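Taurocyamine kinase (PDB 4WOD) reversibly transfers a phosphate from ATP to taurocyamine, giving N-phosphotaurocyamine and ADP, with magnesium as cofactor. Local coordinates at residues F99-N111 with G234-Q248. The protein carries 4 engineered substitutions. Sequence-based numbering, arbitrary orientation.
Sequences FGDLKSLSFTDLN and GGLTAVYKRLADAIQ. Engineered in segment 234-248: Gly235 (natural residue Asp), Thr237 (natural residue Ile).
The loop 99-111 runs antiparallel along helix 236-248, its CA atoms pairing from Phe99 with Ala244 to Leu110 with Gly234, where the backbones come to 4.6 Å between CA atoms. At the Phe99 end, Ala244 CA lies over one face of the Phe99 ring, 4.2 Å from the centroid and 19° off the normal, a CH-pi contact; Ile247 CG2 approaches the ring obliquely, 3.7 Å from Phe99 CZ. With CG anti to the backbone N (chi1 175°), the Tyr240 ring extends toward Phe99, and its hydroxyl donates to Phe99 O at 2.6 Å from OH, in the carbonyl plane and on a lone pair. Leu105 crosses Tyr240 at about a right angle, its CD2 3.4 Å from Tyr240 CE2. The extended chain of the next residue, Lys241, brings NZ between the carbonyls of Leu102 and Leu105, each bond weak, and a water takes a further hydrogen bond from NZ. Farther along, Phe107 N donates to OG1 of the engineered Thr237 over 2.8 Å at 157°, and Leu236 CD2 sits over a face of the Phe107 ring; His339 of helix 331-355 also meets that ring. At the helix start, Gly234 O accepts a nearly straight bond from Leu110 N (3.0 Å) and another from Leu236 N, the two donors lying on opposite faces of its plane. Asp109 OD1 closes an Asx turn by accepting from Asn111 N through its anti lone pair. All five direct hydrogen bonds between the segments thus use a backbone atom of the loop, while apolar contacts centre on Phe99, Leu105, Phe107 and their helix partners, fastening the linker before strand 117-126 to a helix of the catalytic domain, with the Gly234 end next to Thr120, a predicted ATP-binding residue.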
loop_
_atom_site.group_PDB
_atom_site.type_symbol
_atom_site.label_atom_id
_atom_site.label_comp_id
_atom_site.label_asym_id
_atom_site.label_seq_id
_atom_site.Cartn_x
_atom_site.Cartn_y
_atom_site.Cartn_z
ATOM N N PHE A 99 14.657 26.302 -13.396
ATOM C CA PHE A 99 13.304 26.633 -12.958
ATOM C C PHE A 99 12.393 26.823 -14.177
ATOM O O PHE A 99 11.162 26.772 -14.065
ATOM C CB PHE A 99 13.295 27.898 -12.058
ATOM C CG PHE A 99 13.727 27.632 -10.624
ATOM C CD1 PHE A 99 12.806 27.231 -9.665
ATOM C CD2 PHE A 99 15.063 27.759 -10.252
ATOM C CE1 PHE A 99 13.198 26.962 -8.363
ATOM C CE2 PHE A 99 15.470 27.481 -8.943
ATOM C CZ PHE A 99 14.521 27.088 -7.998
ATOM N N GLY A 100 13.004 27.023 -15.340
ATOM C CA GLY A 100 12.255 27.194 -16.577
ATOM C C GLY A 100 12.232 28.651 -17.017
ATOM O O GLY A 100 12.755 29.528 -16.332
ATOM N N ASP A 101 11.615 28.909 -18.161
ATOM C CA ASP A 101 11.433 30.270 -18.648
ATOM C C ASP A 101 10.312 30.958 -17.884
ATOM O O ASP A 101 9.140 30.829 -18.243
ATOM C CB ASP A 101 11.122 30.246 -20.146
ATOM C CG ASP A 101 11.146 31.615 -20.774
ATOM O OD1 ASP A 101 11.361 32.611 -20.054
ATOM O OD2 ASP A 101 10.927 31.692 -22.002
ATOM N N LEU A 102 10.670 31.696 -16.840
ATOM C CA LEU A 102 9.680 32.246 -15.922
ATOM C C LEU A 102 8.679 33.163 -16.622
ATOM O O LEU A 102 7.487 33.080 -16.358
ATOM C CB LEU A 102 10.365 32.993 -14.777
ATOM C CG LEU A 102 11.241 32.089 -13.906
ATOM C CD1 LEU A 102 11.671 32.783 -12.626
ATOM C CD2 LEU A 102 10.519 30.788 -13.585
ATOM N N LYS A 103 9.151 34.016 -17.522
ATOM C CA LYS A 103 8.259 34.959 -18.201
ATOM C C LYS A 103 7.103 34.273 -18.962
ATOM O O LYS A 103 6.009 34.829 -19.062
ATOM C CB LYS A 103 9.064 35.850 -19.160
ATOM C CG LYS A 103 10.524 36.062 -18.741
ATOM C CD LYS A 103 11.376 36.620 -19.888
ATOM C CE LYS A 103 11.942 35.510 -20.760
ATOM N NZ LYS A 103 12.919 35.995 -21.776
ATOM N N SER A 104 7.337 33.065 -19.481
ATOM C CA SER A 104 6.337 32.387 -20.305
ATOM C C SER A 104 5.726 31.155 -19.622
ATOM O O SER A 104 4.851 30.489 -20.179
ATOM C CB SER A 104 6.953 31.967 -21.641
ATOM O OG SER A 104 7.720 30.789 -21.489
ATOM N N LEU A 105 6.190 30.843 -18.419
ATOM C CA LEU A 105 5.703 29.659 -17.733
ATOM C C LEU A 105 4.305 29.885 -17.172
ATOM O O LEU A 105 4.015 30.927 -16.575
ATOM C CB LEU A 105 6.656 29.264 -16.620
ATOM C CG LEU A 105 6.206 28.090 -15.759
ATOM C CD1 LEU A 105 6.306 26.796 -16.534
ATOM C CD2 LEU A 105 7.043 28.031 -14.500
ATOM N N SER A 106 3.438 28.896 -17.360
ATOM C CA SER A 106 2.073 28.998 -16.877
ATOM C C SER A 106 1.437 27.634 -16.620
ATOM O O SER A 106 1.444 26.763 -17.486
ATOM C CB SER A 106 1.223 29.779 -17.876
ATOM O OG SER A 106 -0.124 29.804 -17.460
ATOM N N PHE A 107 0.888 27.479 -15.422
ATOM C CA PHE A 107 0.119 26.301 -15.011
ATOM C C PHE A 107 -1.340 26.655 -14.735
ATOM O O PHE A 107 -1.619 27.718 -14.183
ATOM C CB PHE A 107 0.708 25.706 -13.739
ATOM C CG PHE A 107 2.062 25.123 -13.921
ATOM C CD1 PHE A 107 2.222 23.912 -14.591
ATOM C CD2 PHE A 107 3.170 25.765 -13.427
ATOM C CE1 PHE A 107 3.471 23.365 -14.754
ATOM C CE2 PHE A 107 4.431 25.220 -13.588
ATOM C CZ PHE A 107 4.582 24.027 -14.248
ATOM N N THR A 108 -2.263 25.753 -15.046
ATOM C CA THR A 108 -3.666 26.023 -14.752
ATOM C C THR A 108 -3.829 26.143 -13.241
ATOM O O THR A 108 -3.076 25.525 -12.477
ATOM C CB THR A 108 -4.616 24.928 -15.320
ATOM O OG1 THR A 108 -4.221 23.639 -14.830
ATOM C CG2 THR A 108 -4.572 24.924 -16.840
ATOM N N ASP A 109 -4.771 26.974 -12.803
ATOM C CA ASP A 109 -5.044 27.098 -11.382
ATOM C C ASP A 109 -5.605 25.769 -10.895
ATOM O O ASP A 109 -6.523 25.228 -11.520
ATOM C CB ASP A 109 -6.028 28.224 -11.090
ATOM C CG ASP A 109 -6.101 28.543 -9.611
ATOM O OD1 ASP A 109 -6.644 27.706 -8.857
ATOM O OD2 ASP A 109 -5.598 29.622 -9.195
ATOM N N LEU A 110 -5.084 25.246 -9.783
ATOM C CA LEU A 110 -5.463 23.892 -9.378
ATOM C C LEU A 110 -6.897 23.800 -8.857
ATOM O O LEU A 110 -7.466 22.701 -8.760
ATOM C CB LEU A 110 -4.471 23.356 -8.330
ATOM C CG LEU A 110 -3.194 22.849 -9.007
ATOM C CD1 LEU A 110 -2.093 22.426 -8.011
ATOM C CD2 LEU A 110 -3.530 21.711 -9.965
ATOM N N ASN A 111 -7.503 24.935 -8.528
ATOM C CA ASN A 111 -8.883 24.899 -8.088
ATOM C C ASN A 111 -9.864 24.747 -9.256
ATOM O O ASN A 111 -11.068 24.570 -9.052
ATOM C CB ASN A 111 -9.204 26.131 -7.246
ATOM C CG ASN A 111 -9.099 25.821 -5.777
ATOM O OD1 ASN A 111 -9.310 24.672 -5.377
ATOM N ND2 ASN A 111 -8.729 26.804 -4.977
ATOM N N GLY A 234 -5.214 27.922 -5.291
ATOM C CA GLY A 234 -4.493 27.013 -6.157
ATOM C C GLY A 234 -3.582 27.652 -7.200
ATOM O O GLY A 234 -3.258 27.009 -8.210
ATOM N N GLY A 235 -3.162 28.895 -6.959
ATOM C CA GLY A 235 -2.281 29.601 -7.883
ATOM C C GLY A 235 -0.831 29.106 -7.837
ATOM O O GLY A 235 0.060 29.834 -7.393
ATOM N N LEU A 236 -0.591 27.877 -8.297
ATOM C CA LEU A 236 0.765 27.304 -8.320
ATOM C C LEU A 236 1.741 28.165 -9.123
ATOM O O LEU A 236 2.905 28.310 -8.753
ATOM C CB LEU A 236 0.746 25.879 -8.891
ATOM C CG LEU A 236 2.110 25.192 -9.083
ATOM C CD1 LEU A 236 2.739 24.923 -7.739
ATOM C CD2 LEU A 236 1.997 23.894 -9.872
ATOM N N THR A 237 1.263 28.742 -10.220
ATOM C CA THR A 237 2.114 29.561 -11.082
ATOM C C THR A 237 2.804 30.723 -10.351
ATOM O O THR A 237 4.029 30.872 -10.431
ATOM C CB THR A 237 1.294 30.133 -12.260
ATOM O OG1 THR A 237 0.890 29.051 -13.113
ATOM C CG2 THR A 237 2.139 31.132 -13.046
ATOM N N ALA A 238 2.013 31.528 -9.645
ATOM C CA ALA A 238 2.515 32.674 -8.877
ATOM C C ALA A 238 3.422 32.225 -7.717
ATOM O O ALA A 238 4.497 32.781 -7.507
ATOM C CB ALA A 238 1.347 33.495 -8.347
ATOM N N VAL A 239 2.985 31.207 -6.979
ATOM C CA VAL A 239 3.756 30.692 -5.841
ATOM C C VAL A 239 5.151 30.269 -6.298
ATOM O O VAL A 239 6.161 30.618 -5.676
ATOM C CB VAL A 239 3.051 29.492 -5.172
ATOM C CG1 VAL A 239 3.917 28.886 -4.059
ATOM C CG2 VAL A 239 1.709 29.912 -4.635
ATOM N N TYR A 240 5.187 29.526 -7.398
ATOM C CA TYR A 240 6.431 28.965 -7.923
ATOM C C TYR A 240 7.335 30.040 -8.497
ATOM O O TYR A 240 8.531 30.034 -8.243
ATOM C CB TYR A 240 6.127 27.914 -8.983
ATOM C CG TYR A 240 7.329 27.328 -9.700
ATOM C CD1 TYR A 240 8.104 26.336 -9.115
ATOM C CD2 TYR A 240 7.655 27.741 -10.983
ATOM C CE1 TYR A 240 9.182 25.774 -9.781
ATOM C CE2 TYR A 240 8.737 27.205 -11.657
ATOM C CZ TYR A 240 9.503 26.222 -11.053
ATOM O OH TYR A 240 10.568 25.684 -11.735
ATOM N N LYS A 241 6.758 30.952 -9.276
ATOM C CA LYS A 241 7.514 32.080 -9.806
ATOM C C LYS A 241 8.097 32.925 -8.689
ATOM O O LYS A 241 9.251 33.343 -8.772
ATOM C CB LYS A 241 6.639 32.958 -10.702
ATOM C CG LYS A 241 6.533 32.462 -12.125
ATOM C CD LYS A 241 5.683 33.398 -12.991
ATOM C CE LYS A 241 5.277 32.690 -14.287
ATOM N NZ LYS A 241 4.713 33.602 -15.347
ATOM N N ARG A 242 7.299 33.188 -7.658
ATOM C CA ARG A 242 7.747 34.008 -6.532
ATOM C C ARG A 242 8.945 33.352 -5.852
ATOM O O ARG A 242 9.930 34.014 -5.532
ATOM C CB ARG A 242 6.623 34.218 -5.517
ATOM C CG ARG A 242 6.979 35.111 -4.348
ATOM C CD ARG A 242 5.826 35.131 -3.359
ATOM N NE ARG A 242 4.597 35.200 -4.121
ATOM C CZ ARG A 242 3.515 34.465 -3.903
ATOM N NH1 ARG A 242 3.462 33.613 -2.898
ATOM N NH2 ARG A 242 2.471 34.614 -4.698
ATOM N N LEU A 243 8.853 32.040 -5.658
ATOM C CA LEU A 243 9.960 31.281 -5.094
ATOM C C LEU A 243 11.196 31.316 -5.977
ATOM O O LEU A 243 12.297 31.562 -5.488
ATOM C CB LEU A 243 9.568 29.832 -4.862
ATOM C CG LEU A 243 10.691 28.996 -4.237
ATOM C CD1 LEU A 243 11.017 29.477 -2.835
ATOM C CD2 LEU A 243 10.292 27.518 -4.206
ATOM N N ALA A 244 11.013 31.050 -7.272
ATOM C CA ALA A 244 12.132 30.947 -8.202
ATOM C C ALA A 244 12.881 32.273 -8.280
ATOM O O ALA A 244 14.114 32.300 -8.250
ATOM C CB ALA A 244 11.653 30.538 -9.578
ATOM N N ASP A 245 12.136 33.370 -8.390
ATOM C CA ASP A 245 12.758 34.701 -8.490
ATOM C C ASP A 245 13.673 34.989 -7.304
ATOM O O ASP A 245 14.799 35.450 -7.489
ATOM C CB ASP A 245 11.711 35.810 -8.587
ATOM C CG ASP A 245 11.114 35.941 -9.975
ATOM O OD1 ASP A 245 11.688 35.373 -10.930
ATOM O OD2 ASP A 245 10.080 36.637 -10.110
ATOM N N ALA A 246 13.194 34.688 -6.101
ATOM C CA ALA A 246 13.925 34.997 -4.877
ATOM C C ALA A 246 15.234 34.229 -4.769
ATOM O O ALA A 246 16.270 34.807 -4.409
ATOM C CB ALA A 246 13.063 34.718 -3.653
ATOM N N ILE A 247 15.199 32.934 -5.070
ATOM C CA ILE A 247 16.405 32.130 -4.864
ATOM C C ILE A 247 17.461 32.493 -5.919
ATOM O O ILE A 247 18.662 32.495 -5.646
ATOM C CB ILE A 247 16.091 30.611 -4.872
ATOM C CG1 ILE A 247 17.237 29.822 -4.214
ATOM C CG2 ILE A 247 15.783 30.104 -6.265
ATOM C CD1 ILE A 247 17.513 30.257 -2.757
ATOM N N GLN A 248 17.009 32.837 -7.119
ATOM C CA GLN A 248 17.918 33.324 -8.137
ATOM C C GLN A 248 18.577 34.627 -7.680
ATOM O O GLN A 248 19.795 34.792 -7.808
ATOM C CB GLN A 248 17.162 33.486 -9.470
ATOM C CG GLN A 248 16.658 32.136 -10.009
ATOM C CD GLN A 248 15.933 32.238 -11.348
ATOM O OE1 GLN A 248 15.497 33.315 -11.760
ATOM N NE2 GLN A 248 15.832 31.116 -12.046
HETATM O O HOH W 1 14.572 30.990 -14.510
HETATM O O HOH W 2 5.893 36.017 -15.903
HETATM O O HOH W 3 -1.579 28.216 -11.210
HETATM O O HOH W 4 -7.407 29.348 -6.614
#